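PDB 4FBC: protein synthesis inhibitor I from Hordeum vulgare, which is a plant ribosome-inactivating protein, named for its inhibition of protein synthesis, and holds adenosine monophosphate in a pocket of its single chain. Local coordinates for residues Thr178-Val183 / Ala252-Ile257; Asp216-Leu221 / Gly256-Val261; Met207-Asn212 / Glu241-Arg246. The protein carries 3 engineered substitutions. All blocks are in the same frame, centred on the assembly; numbering follows the deposited sequence.

Contact 1 of 3, residues Thr178-Val183 / Ala252-Ile257; sequences TRFQTV and ANTLGI. With AMP (adenosine monophosphate), chain E.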
loop_
_atom_site.group_PDB
_atom_site.type_symbol
_atom_site.label_atom_id
_atom_site.label_comp_id
_atom_site.label_asym_id
_atom_site.label_seq_id
_atom_site.Cartn_x
_atom_site.Cartn_y
_atom_site.Cartn_z
ATOM N N THR A 178 -2.081 2.396 3.792
ATOM C CA THR A 178 -0.785 3.051 4.004
ATOM C C THR A 178 -0.672 4.320 3.150
ATOM O O THR A 178 -0.261 5.384 3.632
ATOM C CB THR A 178 0.369 2.068 3.703
ATOM O OG1 THR A 178 0.328 0.974 4.635
ATOM C CG2 THR A 178 1.713 2.757 3.804
ATOM N N ARG A 179 -1.057 4.219 1.878
ATOM C CA ARG A 179 -0.956 5.356 0.970
ATOM C C ARG A 179 -1.860 6.536 1.315
ATOM O O ARG A 179 -1.489 7.685 1.080
ATOM C CB ARG A 179 -1.270 4.913 -0.454
ATOM C CG ARG A 179 -0.165 4.081 -1.089
ATOM C CD ARG A 179 -0.700 3.392 -2.328
ATOM N NE ARG A 179 0.346 2.647 -3.037
ATOM C CZ ARG A 179 0.117 1.561 -3.769
ATOM N NH1 ARG A 179 -1.117 1.093 -3.885
ATOM N NH2 ARG A 179 1.120 0.952 -4.396
ATOM N N PHE A 180 -3.045 6.257 1.850
ATOM C CA PHE A 180 -4.074 7.285 2.018
ATOM C C PHE A 180 -4.667 7.331 3.411
ATOM O O PHE A 180 -5.143 6.314 3.916
ATOM C CB PHE A 180 -5.224 7.056 1.028
ATOM C CG PHE A 180 -4.804 7.135 -0.397
ATOM C CD1 PHE A 180 -4.559 8.368 -0.988
ATOM C CD2 PHE A 180 -4.630 5.978 -1.141
ATOM C CE1 PHE A 180 -4.149 8.441 -2.312
ATOM C CE2 PHE A 180 -4.223 6.047 -2.457
ATOM C CZ PHE A 180 -3.988 7.280 -3.038
ATOM N N GLN A 181 -4.652 8.517 4.014
ATOM C CA GLN A 181 -5.282 8.725 5.327
ATOM C C GLN A 181 -6.791 8.555 5.245
ATOM O O GLN A 181 -7.447 8.212 6.233
ATOM C CB GLN A 181 -4.956 10.122 5.870
ATOM C CG GLN A 181 -3.458 10.411 5.999
ATOM C CD GLN A 181 -3.183 11.571 6.930
ATOM O OE1 GLN A 181 -3.422 11.475 8.136
ATOM N NE2 GLN A 181 -2.690 12.680 6.382
ATOM N N THR A 182 -7.349 8.819 4.071
ATOM C CA THR A 182 -8.784 8.627 3.868
ATOM C C THR A 182 -9.126 7.144 3.998
ATOM O O THR A 182 -10.047 6.765 4.735
ATOM C CB THR A 182 -9.214 9.125 2.492
ATOM O OG1 THR A 182 -8.254 8.677 1.530
ATOM C CG2 THR A 182 -9.299 10.653 2.460
ATOM N N VAL A 183 -8.377 6.300 3.291
ATOM C CA VAL A 183 -8.612 4.860 3.337
ATOM C C VAL A 183 -8.313 4.247 4.715
ATOM O O VAL A 183 -9.082 3.417 5.202
ATOM C CB VAL A 183 -7.836 4.131 2.234
ATOM C CG1 VAL A 183 -8.023 2.618 2.347
ATOM C CG2 VAL A 183 -8.282 4.641 0.851
ATOM N N ALA A 252 -2.881 17.246 1.751
ATOM C CA ALA A 252 -2.061 16.829 2.896
ATOM C C ALA A 252 -2.863 15.945 3.850
ATOM O O ALA A 252 -2.366 14.924 4.325
ATOM C CB ALA A 252 -1.487 18.039 3.636
ATOM N N ASN A 253 -4.106 16.327 4.127
ATOM C CA ASN A 253 -4.972 15.481 4.950
ATOM C C ASN A 253 -5.324 14.153 4.290
ATOM O O ASN A 253 -5.687 13.198 4.971
ATOM C CB ASN A 253 -6.253 16.230 5.325
ATOM C CG ASN A 253 -6.036 17.213 6.446
ATOM O OD1 ASN A 253 -5.409 16.885 7.463
ATOM N ND2 ASN A 253 -6.541 18.428 6.276
ATOM N N THR A 254 -5.211 14.085 2.964
ATOM C CA THR A 254 -5.584 12.880 2.225
ATOM C C THR A 254 -4.430 11.889 2.063
ATOM O O THR A 254 -4.627 10.674 2.185
ATOM C CB THR A 254 -6.172 13.239 0.842
ATOM O OG1 THR A 254 -7.336 14.055 1.040
ATOM C CG2 THR A 254 -6.548 11.974 0.060
ATOM N N LEU A 255 -3.229 12.408 1.811
ATOM C CA LEU A 255 -2.065 11.567 1.529
ATOM C C LEU A 255 -1.472 10.979 2.814
ATOM O O LEU A 255 -1.082 11.715 3.719
ATOM C CB LEU A 255 -1.000 12.370 0.757
ATOM C CG LEU A 255 -1.339 12.626 -0.720
ATOM C CD1 LEU A 255 -0.588 13.837 -1.246
ATOM C CD2 LEU A 255 -1.047 11.388 -1.560
ATOM N N GLY A 256 -1.419 9.653 2.888
ATOM C CA GLY A 256 -0.726 8.967 3.975
ATOM C C GLY A 256 0.782 9.021 3.766
ATOM O O GLY A 256 1.528 9.403 4.665
ATOM N N ILE A 257 1.231 8.638 2.572
ATOM C CA ILE A 257 2.639 8.791 2.182
ATOM C C ILE A 257 2.667 8.990 0.677
ATOM O O ILE A 257 1.910 8.342 -0.033
ATOM C CB ILE A 257 3.529 7.585 2.650
ATOM C CG1 ILE A 257 5.001 7.809 2.265
ATOM C CG2 ILE A 257 2.983 6.237 2.129
ATOM C CD1 ILE A 257 5.974 6.818 2.965
HETATM P P AMP E . 0.927 0.847 -13.001
HETATM O O1P AMP E . 0.197 -0.379 -13.512
HETATM O O2P AMP E . 0.915 2.097 -13.855
HETATM O O3P AMP E . 2.358 0.481 -12.664
HETATM O "O5'" AMP E . 0.413 1.198 -11.532
HETATM C "C5'" AMP E . -0.561 2.210 -11.313
HETATM C "C4'" AMP E . -0.986 2.253 -9.865
HETATM O "O4'" AMP E . -1.710 1.039 -9.536
HETATM C "C3'" AMP E . 0.146 2.304 -8.844
HETATM O "O3'" AMP E . 0.659 3.613 -8.646
HETATM C "C2'" AMP E . -0.490 1.698 -7.599
HETATM O "O2'" AMP E . -1.293 2.668 -6.927
HETATM C "C1'" AMP E . -1.414 0.639 -8.214
HETATM N N9 AMP E . -0.792 -0.707 -8.257
HETATM C C8 AMP E . -0.437 -1.383 -9.376
HETATM N N7 AMP E . 0.096 -2.599 -9.084
HETATM C C5 AMP E . 0.079 -2.726 -7.738
HETATM C C6 AMP E . 0.483 -3.766 -6.753
HETATM N N6 AMP E . 1.031 -4.941 -7.163
HETATM N N1 AMP E . 0.282 -3.498 -5.433
HETATM C C2 AMP E . -0.255 -2.330 -5.016
HETATM N N3 AMP E . -0.650 -1.350 -5.851
HETATM C C4 AMP E . -0.517 -1.485 -7.201
HETATM O O HOH W 1 -5.526 14.006 8.673
#
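Gln-181 meets the end of helix 248-254 with both its backbone and its side chain. Its N donates to Thr-254 O at 2.8 Å. CG stands anti to the carbonyl carbon (chi1 -57°) and the chain runs extended beyond it, which carries the amide past the end of that helix, where NE2 gives a long bond of 3.3 Å to Leu-255 O. NE2 comes from above the carbonyl plane, and Leu-255 O lies 26° out of the plane of the glutamine amide. A water joins Gln-181 OE1, weakly, to Asn-253 OD1. Next along, Arg-179 O is gripped twice from one face of its plane: Gly-256 N lies 2.7 Å from it and Ile-257 N 3.2 Å. Gly-256, having no side chain, lets its CA come within 3.6 Å of Thr-178 O. Phe-180 breaks the helical run between these bonds, its backbone forming a single beta bridge with Leu-255. Two methyl contacts flank the polar seam: Thr-182 CG2 to Thr-254 CG2 at 3.9 Å, and Thr-178 CG2 to Ile-257 CG2 at 4.1 Å, the latter side chains lying alongside and pointing the same way. In the nucleotide pocket, the extended Arg-179 donates from NH1 to AMP N3 at 3.2 Å, in the guanidinium plane, while the ribose O2' lies over one face, toward its rim. Asn-86 O, a salt bridge to Glu-176 and a cation-pi contact with Trp-214 would together restrain that group. The seam ties the break between helices 157-179 and 181-190 to the end of helix 248-254, with helix 25-39 against Thr-178 and Ile-257, helix 205-211 against Phe-180 and Thr-254, and helix 214-225 against Leu-255.

Contact 2 of 3, residues Asp216-Leu221 / Gly256-Val261; sequences DLSAAL and GILLFV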
loop_
_atom_site.group_PDB
_atom_site.type_symbol
_atom_site.label_atom_id
_atom_site.label_comp_id
_atom_site.label_asym_id
_atom_site.label_seq_id
_atom_site.Cartn_x
_atom_site.Cartn_y
_atom_site.Cartn_z
ATOM N N ASP A 216 -0.777 10.882 -9.405
ATOM C CA ASP A 216 -1.329 12.195 -9.741
ATOM C C ASP A 216 -1.475 13.090 -8.508
ATOM O O ASP A 216 -1.142 14.267 -8.548
ATOM C CB ASP A 216 -2.709 12.049 -10.405
ATOM C CG ASP A 216 -2.633 11.547 -11.830
ATOM O OD1 ASP A 216 -1.551 11.644 -12.452
ATOM O OD2 ASP A 216 -3.675 11.065 -12.330
ATOM N N LEU A 217 -1.980 12.531 -7.415
ATOM C CA LEU A 217 -2.197 13.329 -6.208
ATOM C C LEU A 217 -0.851 13.669 -5.569
ATOM O O LEU A 217 -0.648 14.786 -5.106
ATOM C CB LEU A 217 -3.105 12.595 -5.211
ATOM C CG LEU A 217 -3.472 13.375 -3.938
ATOM C CD1 LEU A 217 -4.162 14.704 -4.250
ATOM C CD2 LEU A 217 -4.353 12.524 -3.021
ATOM N N SER A 218 0.065 12.703 -5.553
ATOM C CA SER A 218 1.401 12.930 -5.009
ATOM C C SER A 218 2.098 14.044 -5.783
ATOM O O SER A 218 2.631 14.988 -5.195
ATOM C CB SER A 218 2.240 11.647 -5.068
ATOM O OG SER A 218 1.690 10.641 -4.234
ATOM N N ALA A 219 2.080 13.942 -7.110
ATOM C CA ALA A 219 2.697 14.970 -7.942
ATOM C C ALA A 219 2.044 16.344 -7.755
ATOM O O ALA A 219 2.736 17.351 -7.684
ATOM C CB ALA A 219 2.672 14.556 -9.406
ATOM N N ALA A 220 0.714 16.393 -7.678
ATOM C CA ALA A 220 0.021 17.659 -7.456
ATOM C C ALA A 220 0.457 18.391 -6.182
ATOM O O ALA A 220 0.586 19.618 -6.168
ATOM C CB ALA A 220 -1.497 17.451 -7.466
ATOM N N LEU A 221 0.661 17.651 -5.096
ATOM C CA LEU A 221 1.136 18.291 -3.879
ATOM C C LEU A 221 2.614 18.680 -3.978
ATOM O O LEU A 221 2.992 19.780 -3.566
ATOM C CB LEU A 221 0.883 17.405 -2.653
ATOM C CG LEU A 221 1.119 18.128 -1.333
ATOM C CD1 LEU A 221 0.177 19.332 -1.188
ATOM C CD2 LEU A 221 0.914 17.155 -0.181
ATOM N N GLY A 256 -1.419 9.653 2.888
ATOM C CA GLY A 256 -0.726 8.967 3.975
ATOM C C GLY A 256 0.782 9.021 3.766
ATOM O O GLY A 256 1.528 9.403 4.665
ATOM N N ILE A 257 1.231 8.638 2.572
ATOM C CA ILE A 257 2.639 8.791 2.182
ATOM C C ILE A 257 2.667 8.990 0.677
ATOM O O ILE A 257 1.910 8.342 -0.033
ATOM C CB ILE A 257 3.529 7.585 2.650
ATOM C CG1 ILE A 257 5.001 7.809 2.265
ATOM C CG2 ILE A 257 2.983 6.237 2.129
ATOM C CD1 ILE A 257 5.974 6.818 2.965
ATOM N N LEU A 258 3.488 9.923 0.205
ATOM C CA LEU A 258 3.500 10.276 -1.218
ATOM C C LEU A 258 4.435 9.348 -1.985
ATOM O O LEU A 258 5.493 8.993 -1.487
ATOM C CB LEU A 258 3.975 11.729 -1.424
ATOM C CG LEU A 258 3.035 12.906 -1.138
ATOM C CD1 LEU A 258 2.795 13.071 0.368
ATOM C CD2 LEU A 258 3.558 14.205 -1.737
ATOM N N LEU A 259 4.036 8.961 -3.196
ATOM C CA LEU A 259 4.971 8.349 -4.148
ATOM C C LEU A 259 5.945 9.426 -4.594
ATOM O O LEU A 259 5.552 10.567 -4.834
ATOM C CB LEU A 259 4.203 7.832 -5.367
ATOM C CG LEU A 259 5.025 7.203 -6.504
ATOM C CD1 LEU A 259 5.648 5.913 -6.032
ATOM C CD2 LEU A 259 4.105 6.956 -7.705
ATOM N N PHE A 260 7.226 9.095 -4.698
ATOM C CA PHE A 260 8.143 10.083 -5.233
ATOM C C PHE A 260 7.838 10.324 -6.716
ATOM O O PHE A 260 7.696 9.383 -7.494
ATOM C CB PHE A 260 9.605 9.678 -5.062
ATOM C CG PHE A 260 10.549 10.704 -5.592
ATOM C CD1 PHE A 260 10.849 11.835 -4.846
ATOM C CD2 PHE A 260 11.092 10.572 -6.862
ATOM C CE1 PHE A 260 11.701 12.814 -5.348
ATOM C CE2 PHE A 260 11.940 11.548 -7.367
ATOM C CZ PHE A 260 12.247 12.658 -6.616
ATOM N N VAL A 261 7.733 11.592 -7.086
ATOM C CA VAL A 261 7.584 11.971 -8.483
ATOM C C VAL A 261 8.549 13.106 -8.822
ATOM O O VAL A 261 8.687 14.070 -8.060
ATOM C CB VAL A 261 6.153 12.447 -8.793
ATOM C CG1 VAL A 261 6.006 12.685 -10.301
ATOM C CG2 VAL A 261 5.125 11.444 -8.316
#
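Ser-218 and Leu-258 bring helix 214-225 and the chain of 256-261, extended from Ile-257 on but in no regular strand, closest, their CA atoms 5.1 Å apart, and the chain stays near the helix as far as Ala-219 and Val-261. Ser-218 points at the chain and makes the single hydrogen bond between the segments: its OG accepts from Leu-259 N at 3.1 Å, with a bent N-H...O angle of 141°. The rotation of Ser-218 about CA-CB (chi1 -65°) sets OG beside its own backbone N, where the hydroxyl also donates to Trp-214 O one turn earlier. The one hydroxyl therefore links the first turn of the helix to the passing chain, and its two partners fix its direction. Trp-214 belongs to the adenosine monophosphate pocket of this ribosome-inactivating fold, and the side chain of Leu-259 comes within about 5 Å of that ligand, which places the contact next to the pocket. Apolar contacts continue beyond the hydroxyl. Leu-258 also points toward the helix: its CD2 rests 3.7 Å from Ser-218 O and touches Leu-221 CD2 at 4.3 Å, one turn further along. Val-261 turns both branches to Ala-219 CB, CG1 at 3.9 Å and CG2 at 4.1 Å. The backbone of Leu-258 is bonded in addition to Pro-50 and Leu-52, and Ile-257 O takes the indole NE1 of Trp-214. Leu-221 carries the apolar surface on to Ala-248 and Ala-251 of helix 248-254.

Contact 3 of 3, residues Met207-Asn212 / Glu241-Arg246; sequences MKAQVN and EKMGVR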
loop_
_atom_site.group_PDB
_atom_site.type_symbol
_atom_site.label_atom_id
_atom_site.label_comp_id
_atom_site.label_asym_id
_atom_site.label_seq_id
_atom_site.Cartn_x
_atom_site.Cartn_y
_atom_site.Cartn_z
ATOM N N MET A 207 -12.603 8.145 -2.758
ATOM C CA MET A 207 -11.501 7.259 -2.396
ATOM C C MET A 207 -11.090 6.346 -3.551
ATOM O O MET A 207 -9.901 6.054 -3.715
ATOM C CB MET A 207 -11.812 6.446 -1.129
ATOM C CG MET A 207 -11.610 7.251 0.149
ATOM S SD MET A 207 -11.815 6.240 1.631
ATOM C CE MET A 207 -13.563 5.897 1.560
ATOM N N LYS A 208 -12.064 5.905 -4.352
ATOM C CA LYS A 208 -11.741 5.132 -5.547
ATOM C C LYS A 208 -10.848 5.966 -6.457
ATOM O O LYS A 208 -9.828 5.477 -6.934
ATOM C CB LYS A 208 -13.005 4.680 -6.302
ATOM C CG LYS A 208 -12.693 4.059 -7.670
ATOM C CD LYS A 208 -13.906 3.363 -8.284
ATOM C CE LYS A 208 -15.038 4.341 -8.580
ATOM N NZ LYS A 208 -16.281 3.608 -9.002
ATOM N N ALA A 209 -11.218 7.229 -6.670
ATOM C CA ALA A 209 -10.426 8.132 -7.515
ATOM C C ALA A 209 -9.025 8.339 -6.944
ATOM O O ALA A 209 -8.028 8.326 -7.684
ATOM C CB ALA A 209 -11.136 9.464 -7.693
ATOM N N GLN A 210 -8.951 8.528 -5.625
ATOM C CA GLN A 210 -7.667 8.646 -4.932
ATOM C C GLN A 210 -6.805 7.409 -5.141
ATOM O O GLN A 210 -5.646 7.516 -5.574
ATOM C CB GLN A 210 -7.893 8.881 -3.429
ATOM C CG GLN A 210 -8.504 10.245 -3.091
ATOM C CD GLN A 210 -9.204 10.247 -1.748
ATOM O OE1 GLN A 210 -8.974 9.366 -0.917
ATOM N NE2 GLN A 210 -10.075 11.222 -1.533
ATOM N N VAL A 211 -7.368 6.238 -4.845
ATOM C CA VAL A 211 -6.653 4.974 -5.028
ATOM C C VAL A 211 -6.145 4.816 -6.469
ATOM O O VAL A 211 -5.003 4.397 -6.692
ATOM C CB VAL A 211 -7.515 3.761 -4.612
ATOM C CG1 VAL A 211 -6.890 2.461 -5.103
ATOM C CG2 VAL A 211 -7.673 3.724 -3.084
ATOM N N ASN A 212 -6.977 5.193 -7.437
ATOM C CA ASN A 212 -6.599 5.077 -8.849
ATOM C C ASN A 212 -5.717 6.223 -9.376
ATOM O O ASN A 212 -5.348 6.236 -10.557
ATOM C CB ASN A 212 -7.857 4.914 -9.720
ATOM C CG ASN A 212 -8.506 3.544 -9.569
ATOM O OD1 ASN A 212 -7.849 2.558 -9.216
ATOM N ND2 ASN A 212 -9.806 3.475 -9.849
ATOM N N GLU A 241 -10.998 17.329 -8.661
ATOM C CA GLU A 241 -12.380 17.310 -8.194
ATOM C C GLU A 241 -12.899 15.901 -7.941
ATOM O O GLU A 241 -13.681 15.664 -7.012
ATOM C CB GLU A 241 -13.274 18.021 -9.211
ATOM C CG GLU A 241 -14.427 18.747 -8.570
ATOM C CD GLU A 241 -13.954 19.740 -7.528
ATOM O OE1 GLU A 241 -13.051 20.554 -7.840
ATOM O OE2 GLU A 241 -14.477 19.693 -6.392
ATOM N N LYS A 242 -12.464 14.968 -8.775
ATOM C CA LYS A 242 -12.922 13.591 -8.699
ATOM C C LYS A 242 -12.490 12.920 -7.390
ATOM O O LYS A 242 -13.138 11.982 -6.916
ATOM C CB LYS A 242 -12.375 12.819 -9.901
ATOM C CG LYS A 242 -13.200 11.622 -10.311
ATOM C CD LYS A 242 -12.542 10.894 -11.482
ATOM C CE LYS A 242 -13.038 9.459 -11.589
ATOM N NZ LYS A 242 -12.439 8.744 -12.760
ATOM N N MET A 243 -11.382 13.396 -6.824
ATOM C CA MET A 243 -10.886 12.891 -5.543
ATOM C C MET A 243 -11.449 13.648 -4.347
ATOM O O MET A 243 -11.189 13.279 -3.189
ATOM C CB MET A 243 -9.365 13.002 -5.497
ATOM C CG MET A 243 -8.663 12.137 -6.505
ATOM S SD MET A 243 -6.893 12.336 -6.273
ATOM C CE MET A 243 -6.259 11.278 -7.573
ATOM N N GLY A 244 -12.193 14.717 -4.617
ATOM C CA GLY A 244 -12.716 15.573 -3.561
ATOM C C GLY A 244 -11.630 16.459 -2.965
ATOM O O GLY A 244 -11.790 17.014 -1.875
ATOM N N VAL A 245 -10.526 16.596 -3.692
ATOM C CA VAL A 245 -9.354 17.308 -3.196
ATOM C C VAL A 245 -9.140 18.585 -3.980
ATOM O O VAL A 245 -8.638 18.557 -5.105
ATOM C CB VAL A 245 -8.093 16.419 -3.305
ATOM C CG1 VAL A 245 -6.845 17.187 -2.846
ATOM C CG2 VAL A 245 -8.270 15.158 -2.493
ATOM N N ARG A 246 -9.530 19.707 -3.385
ATOM C CA ARG A 246 -9.459 20.989 -4.073
ATOM C C ARG A 246 -8.284 21.856 -3.639
ATOM O O ARG A 246 -7.888 22.764 -4.363
ATOM C CB ARG A 246 -10.750 21.768 -3.858
ATOM C CG ARG A 246 -11.936 21.145 -4.538
ATOM C CD ARG A 246 -13.096 22.102 -4.488
ATOM N NE ARG A 246 -14.318 21.490 -4.987
ATOM C CZ ARG A 246 -15.533 21.979 -4.768
ATOM N NH1 ARG A 246 -15.683 23.088 -4.048
ATOM N NH2 ARG A 246 -16.596 21.358 -5.262
#
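Gln-210 NE2 donates to Met-243 O at 2.9 Å in a fairly straight bond, 157° at the hydrogen, that lies in the carbonyl plane and in the plane of the glutamine amide as well. The other end of the amide is held too, OE1 being hydrogen-bonded to the Thr-182 hydroxyl, so both ends fix the flip of this buried group. Its CG stands anti to the carbonyl carbon (chi1 -68°) and the chain continues extended, which takes the amide off the helix flank to the Met-243 carbonyl. On the way, Gln-210 CG packs on Met-243 CB at 3.8 Å. Met-243, extended along its whole length, lies across the helix surface: its CG is 3.8 Å from Ala-209 CB, its sulfur, SD, 4.0 Å from Gln-210 CA, and its methyl CE reaches Ala-209 O at 3.4 Å. The small side chain of Ala-209 points at the other segment, and CB meets Lys-242 O at 3.3 Å, a close approach of methyl to carbonyl, with the Lys-242 CG methylene 4.0 Å from the same CB. Residues 241-243 form a short 3-10 turn, after which Gly-244, at positive phi (75°), and Val-245 form a G1 beta bulge, both facing the residue just before Glu-241, and Val-245 CG2 lies near the Gln-210 amide. Helix 205-211 is thereby joined to the loop that precedes helix 248-254. Helix 181-190 packs on the helix through Met-207 and Val-211, Leu-217 of helix 214-225 lies against both Met-243 and Val-245, and Thr-254 of helix 248-254 touches Gln-210 and Val-245.

In the fold
Contact 1 is the deepest of the three, its centre about 10 Å from the chain centre, and rests mainly on backbone bonds where helices end; contact 2, partly buried, has one serine bond amid aliphatic packing; contact 3, its centre farthest out at about 16 Å, is still largely buried, with Lys-242 at its exposed margin. Contacts 1 and 2 share Gly-256 and Ile-257, so one stretch of backbone first meets the helix break and then helix 214-225. Leu-217 of contact 2 packs on Leu-255 and Thr-254 of contact 1 and on Met-243 and Val-245 of contact 3. Contact 1 alone binds the nucleotide directly; the side chain of Gln-210 in contact 3 stays about 10 Å from it.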